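Local coordinates for protein NAD(P)H-flavin oxidoreductase (Agrobacterium tumefaciens str. C58, PDB 2FRE) that probably reduces flavins or nitro compounds with NAD(P)H, using bound flavin mononucleotide as cofactor, at residues S22-D27 with Q79-N84; S29-E34 with A85-F90; G129-G134 with G162-K167. All blocks are in the same frame, centred on the assembly; numbering follows the deposited sequence.

Contact 1 (S22-D27 with Q79-N84); sequences SPRAFD and QKWAKN. With FMN (flavin mononucleotide), chain C.
The indole of W81 is filled in on both faces: R24 CG sits 3.6 Å above the plane of the W81 ring system, over its centre, while A82 CB covers the opposite face nearer the rim. R24 CD is set almost straight above the five-membered ring, a CH-pi contact 9° off the ring normal. At the indole edge, F26 CE2 comes to 4.0 Å from W81 CZ3; F26 CE2 and W81 CZ3 each lie near the plane of the other's ring, so the two groups meet rim to rim instead of stacking. The R24 chain, straight as far as NE, carries the charged end past the indole. There the guanidinium stands at 90° to the indole plane, and any cation-pi attraction is weak at this range. The guanidinium hydrogen-bonds to the cofactor instead: R24 NE lies 3.1 Å and R24 NH2 2.7 Å from FMN O2, so two N-H groups of one side chain grip this carbonyl oxygen. A positive charge here would be expected to favour negative charge on the N1-C2=O2 side of a reduced flavin. Farther along, the phosphate is held by S22, whose N is 2.7 Å from FMN O3P and whose OG is 2.6 Å from FMN O2P. On the backbone side, one water donates to R24 O and W81 O; the same water accepts from F26 N. F26 CB packs 3.3 Å from N84 O. E178 binds R24 N and A25 N, and the H133 ring also meets W81. The contact forms part of the FMN site, S22 at the phosphate and R24 with W81 at the pyrimidine O2, which R7, R20, S181 and R183 help complete, consistent with the nitroreductase family.

Contact 2 (S29-E34 with A85-F90); sequences SPMPKE and ASVLLF
Selenomethionine M31 and V87 cross at about a right angle, with M31 SE 4.0 Å from V87 CG2. M31 leaves the backbone with CG anti to N (chi1 175°), runs straight on to SE and bends only at its last torsion; V87 presents its CG2 branch, not CG1, to the selenium. Behind this pair the two chains are drawn together at the CB level, where M31 CB lies 4.0 Å from S86 CB. S86 supplies the polar half. With OG beside its own backbone N, the S86 hydroxyl is directed at the other segment and donates to S29 O; at 2.5 Å between S86 OG and S29 O, the bond is shorter than usual, so its exact length is doubtful. S86 OG in turn accepts from a water, 2.6 Å away, which also donates to S29 OG at 3.0 Å. The S29 hydroxyl is further hydrogen-bonded to D27 OD1, so a chain of polar groups links D27 to S86. A second water joins M31 N to S86 O, 2.8 Å from the latter. A classic beta bulge opens strand 87-98, S86 and V87 together standing opposite the single residue I161. The strand lies between 55-61 and 153-162 in the antiparallel sheet, while L36 and I39 of helix 33-44 and I161 of strand 153-162 pack about M31, setting the helix start against the sheet.

Contact 3 (G129-G134 with G162-K167); sequences GYHAHG and GTLTDK. With FMN (flavin mononucleotide), chain C.
Y130 can be followed outward from its CB, which meets G162 O at 3.4 Å. That carbonyl oxygen lies in the plane of the phenol ring, at its edge; Y130 CG stands farther off, 4.0 Å from G162 O. With CG anti to the carbonyl carbon (chi1 -58°), the ring is laid along G162 and T163; CD1 and CE1 both touch the T163 hydroxyl, T163 OG1 being 3.4 Å from Y130 CD1 and also at the ring edge. At the tip, Y130 OH is hydrogen-bonded to H35 ND1. G162 O is not left to the ring alone: H131 N donates to it at 3.0 Å, and G162 N returns a bond to H131 O at 3.1 Å. H131 and G162 thus form an antiparallel hydrogen-bonded pair, joining strand 131-135 to the end of strand 153-162 in the central sheet. G129, just before Y130, closes helix 110-127 with a Schellman motif at positive phi. Beyond the pair, H131 ND1 approaches L164 CB at 3.9 Å and shares a water with G129 O and L164 N; W21 meets the imidazole as well. Two residues on, H133 ND1 is modelled as donating to G134 O, but the setting of this imidazole is doubtful. G134 O also comes to 2.9 Å from FMN N10, a close contact without a hydrogen bond.

How the contacts relate
Contacts 1 and 2 cross along the chain, their segments alternating (22-27, 29-34, 79-84, 85-90), while contact 3 follows later. Centres of contacts 1 and 3 are about 7 Å apart, those of contacts 2 and 3 about 11 Å and of contacts 1 and 2 about 12 Å. Contacts 2 and 3 share the antiparallel sheet, through strands 87-98, 131-135 and 153-162, and M31 packs on Y130 between them. The loop of contact 1 runs beside segment 162-167, with probable backbone hydrogen bonds A25-T165 and D27-T163. Contacts 1 and 3 both touch FMN; strand 131-135, whose H133 and G134 belong to the FMN pocket, ties the flavin site to the sheet that contact 2 backs with helix 33-44.

Contact 1 (S22-D27 with Q79-N84)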
loop_
_atom_site.group_PDB
_atom_site.type_symbol
_atom_site.label_atom_id
_atom_site.label_comp_id
_atom_site.label_asym_id
_atom_site.label_seq_id
_atom_site.Cartn_x
_atom_site.Cartn_y
_atom_site.Cartn_z
ATOM N N SER A 22 0.654 -9.369 11.598
ATOM C CA SER A 22 0.123 -8.383 12.538
ATOM C C SER A 22 -0.310 -9.072 13.840
ATOM O O SER A 22 -1.484 -9.301 14.083
ATOM C CB SER A 22 -0.998 -7.584 11.871
ATOM O OG SER A 22 -0.518 -7.000 10.645
ATOM N N PRO A 23 0.666 -9.387 14.704
ATOM C CA PRO A 23 0.339 -9.934 16.001
ATOM C C PRO A 23 -0.138 -8.844 16.952
ATOM O O PRO A 23 -0.124 -7.662 16.602
ATOM C CB PRO A 23 1.674 -10.503 16.484
ATOM C CG PRO A 23 2.678 -9.578 15.886
ATOM C CD PRO A 23 2.122 -9.255 14.519
ATOM N N ARG A 24 -0.535 -9.257 18.153
ATOM C CA ARG A 24 -1.042 -8.342 19.177
ATOM C C ARG A 24 -0.227 -8.371 20.475
ATOM O O ARG A 24 -0.424 -7.494 21.317
ATOM C CB ARG A 24 -2.516 -8.660 19.493
ATOM C CG ARG A 24 -3.431 -8.381 18.332
ATOM C CD ARG A 24 -4.863 -8.661 18.614
ATOM N NE ARG A 24 -5.619 -8.409 17.401
ATOM C CZ ARG A 24 -5.784 -9.279 16.407
ATOM N NH1 ARG A 24 -5.310 -10.513 16.503
ATOM N NH2 ARG A 24 -6.454 -8.918 15.319
ATOM N N ALA A 25 0.656 -9.361 20.645
ATOM C CA ALA A 25 1.435 -9.483 21.902
ATOM C C ALA A 25 2.728 -8.683 21.794
ATOM O O ALA A 25 3.688 -9.139 21.189
ATOM C CB ALA A 25 1.720 -10.926 22.237
ATOM N N PHE A 26 2.734 -7.490 22.392
ATOM C CA PHE A 26 3.882 -6.592 22.340
ATOM C C PHE A 26 4.506 -6.453 23.720
ATOM O O PHE A 26 3.813 -6.540 24.747
ATOM C CB PHE A 26 3.492 -5.226 21.759
ATOM C CG PHE A 26 3.133 -5.275 20.320
ATOM C CD1 PHE A 26 4.081 -5.611 19.359
ATOM C CD2 PHE A 26 1.829 -5.022 19.910
ATOM C CE1 PHE A 26 3.733 -5.668 18.012
ATOM C CE2 PHE A 26 1.482 -5.093 18.570
ATOM C CZ PHE A 26 2.437 -5.401 17.621
ATOM N N ASP A 27 5.823 -6.254 23.734
ATOM C CA ASP A 27 6.573 -6.293 24.989
ATOM C C ASP A 27 6.657 -4.963 25.743
ATOM O O ASP A 27 7.198 -4.923 26.845
ATOM C CB ASP A 27 7.970 -6.903 24.769
ATOM C CG ASP A 27 8.967 -5.959 24.083
ATOM O OD1 ASP A 27 8.614 -4.836 23.635
ATOM O OD2 ASP A 27 10.146 -6.378 23.987
ATOM N N GLN A 79 -7.440 -1.118 22.477
ATOM C CA GLN A 79 -6.620 -0.610 23.582
ATOM C C GLN A 79 -5.978 -1.723 24.388
ATOM O O GLN A 79 -4.843 -1.592 24.826
ATOM C CB GLN A 79 -7.443 0.238 24.542
ATOM C CG GLN A 79 -7.792 1.601 24.007
ATOM C CD GLN A 79 -8.518 2.462 25.028
ATOM O OE1 GLN A 79 -9.419 3.227 24.678
ATOM N NE2 GLN A 79 -8.111 2.364 26.283
ATOM N N LYS A 80 -6.731 -2.801 24.598
ATOM C CA LYS A 80 -6.348 -3.883 25.486
ATOM C C LYS A 80 -4.954 -4.405 25.179
ATOM O O LYS A 80 -4.205 -4.728 26.084
ATOM C CB LYS A 80 -7.346 -5.039 25.363
ATOM C CG LYS A 80 -8.705 -4.752 25.942
ATOM C CD LYS A 80 -9.743 -5.803 25.525
ATOM C CE LYS A 80 -10.888 -5.930 26.546
ATOM N NZ LYS A 80 -11.611 -4.632 26.863
ATOM N N TRP A 81 -4.612 -4.488 23.892
ATOM C CA TRP A 81 -3.310 -5.013 23.473
ATOM C C TRP A 81 -2.387 -3.928 22.947
ATOM O O TRP A 81 -1.187 -3.989 23.177
ATOM C CB TRP A 81 -3.475 -6.139 22.424
ATOM C CG TRP A 81 -4.264 -5.760 21.225
ATOM C CD1 TRP A 81 -5.612 -5.890 21.059
ATOM C CD2 TRP A 81 -3.766 -5.186 20.021
ATOM N NE1 TRP A 81 -5.984 -5.439 19.832
ATOM C CE2 TRP A 81 -4.876 -4.989 19.168
ATOM C CE3 TRP A 81 -2.495 -4.804 19.580
ATOM C CZ2 TRP A 81 -4.757 -4.428 17.905
ATOM C CZ3 TRP A 81 -2.374 -4.243 18.312
ATOM C CH2 TRP A 81 -3.499 -4.050 17.495
ATOM N N ALA A 82 -2.938 -2.945 22.236
ATOM C CA ALA A 82 -2.123 -1.888 21.629
ATOM C C ALA A 82 -1.441 -0.960 22.651
ATOM O O ALA A 82 -0.450 -0.305 22.328
ATOM C CB ALA A 82 -2.942 -1.084 20.653
ATOM N N LYS A 83 -1.968 -0.910 23.868
ATOM C CA LYS A 83 -1.380 -0.094 24.922
ATOM C C LYS A 83 -0.006 -0.587 25.299
ATOM O O LYS A 83 0.722 0.128 25.964
ATOM C CB LYS A 83 -2.271 -0.051 26.162
ATOM C CG LYS A 83 -2.420 -1.355 26.919
ATOM C CD LYS A 83 -3.615 -1.252 27.833
ATOM C CE LYS A 83 -3.842 -2.482 28.655
ATOM N NZ LYS A 83 -5.033 -2.283 29.569
ATOM N N ASN A 84 0.328 -1.812 24.896
ATOM C CA ASN A 84 1.629 -2.398 25.185
ATOM C C ASN A 84 2.602 -2.369 23.997
ATOM O O ASN A 84 3.705 -2.905 24.078
ATOM C CB ASN A 84 1.436 -3.820 25.726
ATOM C CG ASN A 84 0.764 -3.831 27.092
ATOM O OD1 ASN A 84 1.001 -2.951 27.913
ATOM N ND2 ASN A 84 -0.094 -4.811 27.329
HETATM N N1 FMN C . -6.715 -5.635 13.634
HETATM C C2 FMN C . -7.334 -5.474 14.873
HETATM O O2 FMN C . -7.132 -6.293 15.776
HETATM N N3 FMN C . -8.195 -4.414 15.098
HETATM C C4 FMN C . -8.453 -3.481 14.130
HETATM O O4 FMN C . -9.047 -2.429 14.440
HETATM C C4A FMN C . -7.822 -3.646 12.879
HETATM N N5 FMN C . -8.053 -2.731 11.865
HETATM C C5A FMN C . -7.368 -2.864 10.669
HETATM C C6 FMN C . -7.575 -1.924 9.673
HETATM C C7 FMN C . -6.907 -2.017 8.470
HETATM C C7M FMN C . -6.793 -0.731 7.699
HETATM C C8 FMN C . -6.025 -3.076 8.228
HETATM C C8M FMN C . -4.907 -2.920 7.224
HETATM C C9 FMN C . -5.812 -4.025 9.218
HETATM C C9A FMN C . -6.505 -3.931 10.440
HETATM N N10 FMN C . -6.312 -4.878 11.422
HETATM C C10 FMN C . -6.955 -4.720 12.644
HETATM C "C1'" FMN C . -5.462 -6.101 11.182
HETATM C "C2'" FMN C . -5.963 -7.028 10.077
HETATM O "O2'" FMN C . -7.010 -7.882 10.524
HETATM C "C3'" FMN C . -4.796 -7.835 9.514
HETATM O "O3'" FMN C . -3.868 -6.959 8.885
HETATM C "C4'" FMN C . -5.285 -8.911 8.552
HETATM O "O4'" FMN C . -6.057 -9.880 9.243
HETATM C "C5'" FMN C . -4.157 -9.618 7.808
HETATM O "O5'" FMN C . -3.275 -10.260 8.715
HETATM P P FMN C . -1.699 -9.935 8.717
HETATM O O1P FMN C . -1.142 -10.515 7.428
HETATM O O2P FMN C . -1.494 -8.429 8.717
HETATM O O3P FMN C . -1.131 -10.572 9.956
HETATM O O HOH W 1 0.107 -6.467 23.598
#

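Contact 2 (S29-E34 with A85-F90)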
loop_
_atom_site.group_PDB
_atom_site.type_symbol
_atom_site.label_atom_id
_atom_site.label_comp_id
_atom_site.label_asym_id
_atom_site.label_seq_id
_atom_site.Cartn_x
_atom_site.Cartn_y
_atom_site.Cartn_z
ATOM N N SER A 29 8.404 -2.361 25.277
ATOM C CA SER A 29 9.753 -1.795 25.370
ATOM C C SER A 29 9.828 -0.504 24.582
ATOM O O SER A 29 9.023 -0.291 23.679
ATOM C CB SER A 29 10.776 -2.786 24.829
ATOM O OG SER A 29 10.514 -3.088 23.472
ATOM N N PRO A 30 10.795 0.366 24.910
ATOM C CA PRO A 30 11.030 1.549 24.073
ATOM C C PRO A 30 11.639 1.199 22.713
ATOM O O PRO A 30 12.473 0.310 22.631
ATOM C CB PRO A 30 12.017 2.385 24.900
ATOM C CG PRO A 30 12.654 1.446 25.844
ATOM C CD PRO A 30 11.712 0.303 26.064
HETATM N N MSE A 31 11.207 1.880 21.655
HETATM C CA MSE A 31 11.833 1.738 20.346
HETATM C C MSE A 31 12.761 2.914 20.129
HETATM O O MSE A 31 12.365 4.050 20.340
HETATM C CB MSE A 31 10.808 1.753 19.216
HETATM C CG MSE A 31 11.451 1.718 17.837
HETATM SE SE MSE A 31 10.144 1.850 16.368
HETATM C CE MSE A 31 9.143 0.184 16.754
ATOM N N PRO A 32 13.995 2.654 19.688
ATOM C CA PRO A 32 14.894 3.782 19.441
ATOM C C PRO A 32 14.254 4.828 18.528
ATOM O O PRO A 32 13.545 4.466 17.571
ATOM C CB PRO A 32 16.113 3.115 18.797
ATOM C CG PRO A 32 16.117 1.747 19.342
ATOM C CD PRO A 32 14.654 1.365 19.430
ATOM N N LYS A 33 14.444 6.109 18.839
ATOM C CA LYS A 33 13.839 7.178 18.023
ATOM C C LYS A 33 14.194 7.041 16.538
ATOM O O LYS A 33 13.314 7.235 15.670
ATOM C CB LYS A 33 14.216 8.576 18.546
ATOM C CG LYS A 33 13.172 9.210 19.515
ATOM C CD LYS A 33 13.027 8.439 20.815
ATOM C CE LYS A 33 11.868 8.946 21.709
ATOM N NZ LYS A 33 11.575 10.416 21.572
ATOM N N GLU A 34 15.460 6.708 16.245
ATOM C CA GLU A 34 15.934 6.586 14.846
ATOM C C GLU A 34 15.253 5.439 14.091
ATOM O O GLU A 34 15.061 5.520 12.859
ATOM C CB GLU A 34 17.456 6.391 14.777
ATOM C CG GLU A 34 18.051 6.621 13.359
ATOM C CD GLU A 34 19.435 5.975 13.129
ATOM O OE1 GLU A 34 19.546 4.721 13.095
ATOM O OE2 GLU A 34 20.407 6.733 12.944
ATOM N N ALA A 85 2.198 -1.707 22.908
ATOM C CA ALA A 85 3.072 -1.499 21.775
ATOM C C ALA A 85 4.130 -0.453 22.136
ATOM O O ALA A 85 4.024 0.231 23.154
ATOM C CB ALA A 85 2.269 -1.040 20.577
ATOM N N SER A 86 5.145 -0.344 21.286
ATOM C CA SER A 86 6.247 0.582 21.502
ATOM C C SER A 86 5.964 1.969 20.933
ATOM O O SER A 86 6.504 2.960 21.426
ATOM C CB SER A 86 7.532 0.038 20.864
ATOM O OG SER A 86 8.029 -1.065 21.571
ATOM N N VAL A 87 5.145 2.014 19.886
ATOM C CA VAL A 87 4.793 3.231 19.171
ATOM C C VAL A 87 3.337 3.106 18.743
ATOM O O VAL A 87 2.899 2.027 18.350
ATOM C CB VAL A 87 5.697 3.406 17.900
ATOM C CG1 VAL A 87 5.193 4.521 17.008
ATOM C CG2 VAL A 87 7.136 3.644 18.288
ATOM N N LEU A 88 2.591 4.206 18.849
ATOM C CA LEU A 88 1.287 4.332 18.231
ATOM C C LEU A 88 1.334 5.530 17.285
ATOM O O LEU A 88 1.942 6.560 17.601
ATOM C CB LEU A 88 0.183 4.518 19.276
ATOM C CG LEU A 88 -0.169 3.275 20.096
ATOM C CD1 LEU A 88 -0.984 3.630 21.309
ATOM C CD2 LEU A 88 -0.923 2.301 19.256
ATOM N N LEU A 89 0.685 5.395 16.130
ATOM C CA LEU A 89 0.576 6.489 15.201
ATOM C C LEU A 89 -0.694 6.382 14.364
ATOM O O LEU A 89 -1.313 5.325 14.292
ATOM C CB LEU A 89 1.818 6.539 14.290
ATOM C CG LEU A 89 2.087 5.365 13.336
ATOM C CD1 LEU A 89 1.315 5.482 12.023
ATOM C CD2 LEU A 89 3.582 5.286 13.016
ATOM N N PHE A 90 -1.063 7.490 13.738
ATOM C CA PHE A 90 -2.195 7.524 12.834
ATOM C C PHE A 90 -1.717 7.903 11.436
ATOM O O PHE A 90 -0.921 8.843 11.236
ATOM C CB PHE A 90 -3.307 8.431 13.386
ATOM C CG PHE A 90 -3.817 7.968 14.713
ATOM C CD1 PHE A 90 -4.751 6.923 14.789
ATOM C CD2 PHE A 90 -3.309 8.497 15.884
ATOM C CE1 PHE A 90 -5.192 6.455 16.021
ATOM C CE2 PHE A 90 -3.731 8.031 17.122
ATOM C CZ PHE A 90 -4.674 6.998 17.196
HETATM O O HOH W 2 10.109 -2.354 20.559
HETATM O O HOH W 3 9.075 3.829 21.953
#

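Contact 3 (G129-G134 with G162-K167)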
loop_
_atom_site.group_PDB
_atom_site.type_symbol
_atom_site.label_atom_id
_atom_site.label_comp_id
_atom_site.label_asym_id
_atom_site.label_seq_id
_atom_site.Cartn_x
_atom_site.Cartn_y
_atom_site.Cartn_z
ATOM N N GLY A 129 12.958 -5.767 12.605
ATOM C CA GLY A 129 12.732 -6.739 13.656
ATOM C C GLY A 129 11.491 -6.455 14.467
ATOM O O GLY A 129 11.274 -7.074 15.515
ATOM N N TYR A 130 10.666 -5.527 13.984
ATOM C CA TYR A 130 9.413 -5.165 14.664
ATOM C C TYR A 130 8.229 -5.728 13.908
ATOM O O TYR A 130 8.390 -6.328 12.849
ATOM C CB TYR A 130 9.277 -3.640 14.748
ATOM C CG TYR A 130 10.433 -2.997 15.463
ATOM C CD1 TYR A 130 10.620 -3.193 16.811
ATOM C CD2 TYR A 130 11.351 -2.207 14.780
ATOM C CE1 TYR A 130 11.685 -2.615 17.473
ATOM C CE2 TYR A 130 12.415 -1.628 15.426
ATOM C CZ TYR A 130 12.590 -1.842 16.770
ATOM O OH TYR A 130 13.632 -1.264 17.432
ATOM N N HIS A 131 7.045 -5.554 14.472
ATOM C CA HIS A 131 5.799 -5.813 13.764
ATOM C C HIS A 131 4.884 -4.616 13.869
ATOM O O HIS A 131 4.732 -4.034 14.963
ATOM C CB HIS A 131 5.103 -7.059 14.330
ATOM C CG HIS A 131 5.894 -8.322 14.142
ATOM N ND1 HIS A 131 6.947 -8.667 14.960
ATOM C CD2 HIS A 131 5.828 -9.285 13.195
ATOM C CE1 HIS A 131 7.479 -9.798 14.546
ATOM N NE2 HIS A 131 6.813 -10.203 13.479
ATOM N N ALA A 132 4.260 -4.267 12.744
ATOM C CA ALA A 132 3.270 -3.191 12.687
ATOM C C ALA A 132 1.878 -3.823 12.590
ATOM O O ALA A 132 1.736 -4.911 12.039
ATOM C CB ALA A 132 3.507 -2.301 11.511
ATOM N N HIS A 133 0.875 -3.175 13.159
ATOM C CA HIS A 133 -0.485 -3.728 13.187
ATOM C C HIS A 133 -1.464 -2.592 12.925
ATOM O O HIS A 133 -1.553 -1.638 13.701
ATOM C CB HIS A 133 -0.732 -4.384 14.534
ATOM C CG HIS A 133 -1.938 -5.276 14.590
ATOM N ND1 HIS A 133 -3.157 -4.944 14.034
ATOM C CD2 HIS A 133 -2.121 -6.468 15.196
ATOM C CE1 HIS A 133 -4.032 -5.908 14.290
ATOM N NE2 HIS A 133 -3.426 -6.844 14.985
ATOM N N GLY A 134 -2.163 -2.677 11.799
ATOM C CA GLY A 134 -3.104 -1.650 11.392
ATOM C C GLY A 134 -4.377 -1.720 12.205
ATOM O O GLY A 134 -4.767 -2.804 12.653
ATOM N N GLY A 162 5.737 -2.554 17.538
ATOM C CA GLY A 162 6.467 -3.014 18.702
ATOM C C GLY A 162 7.201 -4.307 18.455
ATOM O O GLY A 162 7.311 -4.790 17.314
ATOM N N THR A 163 7.724 -4.852 19.539
ATOM C CA THR A 163 8.476 -6.085 19.509
ATOM C C THR A 163 7.623 -7.219 20.058
ATOM O O THR A 163 7.089 -7.127 21.169
ATOM C CB THR A 163 9.751 -5.949 20.331
ATOM O OG1 THR A 163 10.560 -4.902 19.769
ATOM C CG2 THR A 163 10.531 -7.254 20.342
ATOM N N LEU A 164 7.512 -8.280 19.263
ATOM C CA LEU A 164 6.651 -9.411 19.556
ATOM C C LEU A 164 7.098 -10.092 20.834
ATOM O O LEU A 164 8.290 -10.164 21.112
ATOM C CB LEU A 164 6.685 -10.417 18.392
ATOM C CG LEU A 164 5.795 -11.672 18.472
ATOM C CD1 LEU A 164 4.325 -11.327 18.520
ATOM C CD2 LEU A 164 6.052 -12.612 17.294
ATOM N N THR A 165 6.136 -10.564 21.623
ATOM C CA THR A 165 6.442 -11.380 22.792
ATOM C C THR A 165 5.458 -12.547 22.908
ATOM O O THR A 165 4.641 -12.758 22.019
ATOM C CB THR A 165 6.473 -10.543 24.090
ATOM O OG1 THR A 165 6.926 -11.367 25.168
ATOM C CG2 THR A 165 5.108 -9.985 24.451
ATOM N N ASP A 166 5.552 -13.307 23.996
ATOM C CA ASP A 166 4.752 -14.517 24.161
ATOM C C ASP A 166 3.265 -14.187 24.256
ATOM O O ASP A 166 2.868 -13.228 24.936
ATOM C CB ASP A 166 5.193 -15.299 25.407
ATOM C CG ASP A 166 4.539 -16.668 25.500
ATOM O OD1 ASP A 166 4.932 -17.599 24.757
ATOM O OD2 ASP A 166 3.619 -16.816 26.317
ATOM N N LYS A 167 2.457 -14.993 23.573
ATOM C CA LYS A 167 1.005 -14.813 23.539
ATOM C C LYS A 167 0.353 -14.926 24.920
ATOM O O LYS A 167 -0.760 -14.447 25.128
ATOM C CB LYS A 167 0.368 -15.812 22.575
ATOM C CG LYS A 167 0.443 -17.265 23.021
ATOM C CD LYS A 167 -0.195 -18.154 21.982
ATOM C CE LYS A 167 -0.159 -19.609 22.407
ATOM N NZ LYS A 167 -0.410 -20.524 21.249
HETATM N N1 FMN C . -6.715 -5.635 13.634
HETATM C C2 FMN C . -7.334 -5.474 14.873
HETATM O O2 FMN C . -7.132 -6.293 15.776
HETATM N N3 FMN C . -8.195 -4.414 15.098
HETATM C C4 FMN C . -8.453 -3.481 14.130
HETATM O O4 FMN C . -9.047 -2.429 14.440
HETATM C C4A FMN C . -7.822 -3.646 12.879
HETATM N N5 FMN C . -8.053 -2.731 11.865
HETATM C C5A FMN C . -7.368 -2.864 10.669
HETATM C C6 FMN C . -7.575 -1.924 9.673
HETATM C C7 FMN C . -6.907 -2.017 8.470
HETATM C C7M FMN C . -6.793 -0.731 7.699
HETATM C C8 FMN C . -6.025 -3.076 8.228
HETATM C C8M FMN C . -4.907 -2.920 7.224
HETATM C C9 FMN C . -5.812 -4.025 9.218
HETATM C C9A FMN C . -6.505 -3.931 10.440
HETATM N N10 FMN C . -6.312 -4.878 11.422
HETATM C C10 FMN C . -6.955 -4.720 12.644
HETATM C "C1'" FMN C . -5.462 -6.101 11.182
HETATM C "C2'" FMN C . -5.963 -7.028 10.077
HETATM O "O2'" FMN C . -7.010 -7.882 10.524
HETATM C "C3'" FMN C . -4.796 -7.835 9.514
HETATM O "O3'" FMN C . -3.868 -6.959 8.885
HETATM C "C4'" FMN C . -5.285 -8.911 8.552
HETATM O "O4'" FMN C . -6.057 -9.880 9.243
HETATM C "C5'" FMN C . -4.157 -9.618 7.808
HETATM O "O5'" FMN C . -3.275 -10.260 8.715
HETATM P P FMN C . -1.699 -9.935 8.717
HETATM O O1P FMN C . -1.142 -10.515 7.428
HETATM O O2P FMN C . -1.494 -8.429 8.717
HETATM O O3P FMN C . -1.131 -10.572 9.956
HETATM O O HOH W 4 9.141 -8.346 16.854
#